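Long-range contact in O-methyltransferase (Bacillus halodurans, PDB 2GPY), which probably transfers a methyl group from S-adenosylmethionine to a hydroxyl group of an acceptor: residues L59-A64 with V82-D87. Numbering follows the deposited sequence.
Sequences LEIGTA and VSIERD
Leu59, Glu60 and Ile61 pair with Val82, Ser83 and Ile84 as parallel neighbours, the axes of the two short strands 4.7 Å apart and 12° from alignment. Glu60 holds both sides of the register: its N donates to Val82 O (2.9 Å) and its O accepts from Ile84 N (3.0 Å). Past Ile61 the chain turns, and Ile84 O takes two donors, Gly62 N nearly in line with the carbonyl at 2.7 Å and Thr63 N from above its plane. At Gly62's backbone angles a CB would jam against Ile61 O, which calls for glycine.

On one face, Ile61 and Ile84 run side by side, Ile61 CD1 lying 3.8 Å from Ile84 CD1. Leu59 CD1 rests on Val82 CG1; Tyr146 of helix 139-146 packs on Leu59, Ile61 and Ile84. On the other, Ser83 OG donates to Glu60 OE1, although OG sits too close to Thr63 for its position to be certain.

Glu85 bends at chi2 (55°), which turns OE1 back to the loop after strand 57-61, where Ala64 N meets it 2.8 Å away from above the carboxylate plane; OE2 accepts from Asp87 N. An alanine here is likely to leave both amides without these acceptors and the loop freer to shift. The carboxylate thus joins that loop to the turn into helix 88-100, consistent with a class I methyltransferase cofactor site: Glu60-Ala64 resembles glycine-containing motif I, and Glu85 stands where an acidic residue commonly binds the ribose hydroxyls.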
loop_
_atom_site.group_PDB
_atom_site.type_symbol
_atom_site.label_atom_id
_atom_site.label_comp_id
_atom_site.label_asym_id
_atom_site.label_seq_id
_atom_site.Cartn_x
_atom_site.Cartn_y
_atom_site.Cartn_z
ATOM N N LEU B 59 5.150 3.239 15.181
ATOM C CA LEU B 59 4.574 3.236 16.532
ATOM C C LEU B 59 3.368 2.284 16.566
ATOM O O LEU B 59 2.473 2.344 15.713
ATOM C CB LEU B 59 4.139 4.649 16.925
ATOM C CG LEU B 59 3.357 4.738 18.240
ATOM C CD1 LEU B 59 4.204 4.276 19.443
ATOM C CD2 LEU B 59 2.849 6.142 18.436
ATOM N N GLU B 60 3.356 1.391 17.547
ATOM C CA GLU B 60 2.269 0.441 17.696
ATOM C C GLU B 60 1.622 0.596 19.056
ATOM O O GLU B 60 2.321 0.679 20.062
ATOM C CB GLU B 60 2.806 -0.994 17.558
ATOM C CG GLU B 60 1.882 -2.075 18.109
ATOM C CD GLU B 60 2.496 -3.452 17.926
ATOM O OE1 GLU B 60 3.460 -3.781 18.649
ATOM O OE2 GLU B 60 2.044 -4.153 16.990
ATOM N N ILE B 61 0.296 0.613 19.086
ATOM C CA ILE B 61 -0.406 0.672 20.358
ATOM C C ILE B 61 -1.010 -0.697 20.605
ATOM O O ILE B 61 -1.910 -1.117 19.867
ATOM C CB ILE B 61 -1.535 1.717 20.339
ATOM C CG1 ILE B 61 -1.037 3.073 19.770
ATOM C CG2 ILE B 61 -2.186 1.838 21.752
ATOM C CD1 ILE B 61 0.147 3.717 20.485
ATOM N N GLY B 62 -0.518 -1.383 21.640
ATOM C CA GLY B 62 -1.016 -2.708 21.975
ATOM C C GLY B 62 -0.059 -3.799 21.552
ATOM O O GLY B 62 -0.326 -4.533 20.599
ATOM N N THR B 63 1.061 -3.923 22.268
ATOM C CA THR B 63 2.083 -4.902 21.894
ATOM C C THR B 63 1.679 -6.349 22.061
ATOM O O THR B 63 2.150 -7.205 21.309
ATOM C CB THR B 63 3.548 -4.523 22.351
ATOM O OG1 THR B 63 4.379 -5.659 22.684
ATOM C CG2 THR B 63 3.580 -3.475 23.310
ATOM N N ALA B 64 0.795 -6.599 23.024
ATOM C CA ALA B 64 0.357 -7.941 23.392
ATOM C C ALA B 64 1.639 -8.723 23.737
ATOM O O ALA B 64 2.408 -8.231 24.560
ATOM C CB ALA B 64 -0.513 -8.576 22.239
ATOM N N VAL B 82 8.477 1.422 18.130
ATOM C CA VAL B 82 8.158 1.747 19.511
ATOM C C VAL B 82 6.789 1.096 19.723
ATOM O O VAL B 82 5.906 1.251 18.886
ATOM C CB VAL B 82 8.070 3.259 19.741
ATOM C CG1 VAL B 82 7.621 3.557 21.194
ATOM C CG2 VAL B 82 9.421 3.921 19.464
ATOM N N SER B 83 6.598 0.356 20.809
ATOM C CA SER B 83 5.288 -0.288 21.041
ATOM C C SER B 83 4.842 -0.175 22.512
ATOM O O SER B 83 5.674 -0.256 23.410
ATOM C CB SER B 83 5.371 -1.753 20.622
ATOM O OG SER B 83 4.093 -2.416 20.678
ATOM N N ILE B 84 3.540 0.023 22.743
ATOM C CA ILE B 84 3.020 0.352 24.051
ATOM C C ILE B 84 2.045 -0.739 24.476
ATOM O O ILE B 84 1.220 -1.169 23.677
ATOM C CB ILE B 84 2.283 1.702 24.057
ATOM C CG1 ILE B 84 3.223 2.844 23.657
ATOM C CG2 ILE B 84 1.773 1.988 25.463
ATOM C CD1 ILE B 84 2.463 4.185 23.397
ATOM N N GLU B 85 2.201 -1.225 25.705
ATOM C CA GLU B 85 1.334 -2.268 26.253
ATOM C C GLU B 85 0.945 -1.941 27.697
ATOM O O GLU B 85 1.791 -1.589 28.513
ATOM C CB GLU B 85 2.048 -3.630 26.187
ATOM C CG GLU B 85 1.285 -4.829 26.833
ATOM C CD GLU B 85 -0.112 -4.999 26.266
ATOM O OE1 GLU B 85 -0.300 -4.962 25.012
ATOM O OE2 GLU B 85 -1.027 -5.143 27.083
ATOM N N ARG B 86 -0.329 -2.092 28.015
ATOM C CA ARG B 86 -0.789 -1.799 29.354
ATOM C C ARG B 86 -0.888 -3.004 30.288
ATOM O O ARG B 86 -0.944 -2.822 31.496
ATOM C CB ARG B 86 -2.120 -1.032 29.302
ATOM C CG ARG B 86 -3.332 -1.849 28.883
ATOM C CD ARG B 86 -4.588 -1.275 29.599
ATOM N NE ARG B 86 -5.819 -1.858 29.069
ATOM C CZ ARG B 86 -7.038 -1.335 29.200
ATOM N NH1 ARG B 86 -7.229 -0.188 29.847
ATOM N NH2 ARG B 86 -8.079 -1.964 28.669
ATOM N N ASP B 87 -0.911 -4.227 29.749
ATOM C CA ASP B 87 -1.017 -5.424 30.602
ATOM C C ASP B 87 0.382 -5.855 31.043
ATOM O O ASP B 87 1.205 -6.193 30.192
ATOM C CB ASP B 87 -1.729 -6.575 29.854
ATOM C CG ASP B 87 -1.827 -7.842 30.690
ATOM O OD1 ASP B 87 -0.819 -8.541 30.887
ATOM O OD2 ASP B 87 -2.923 -8.149 31.194
#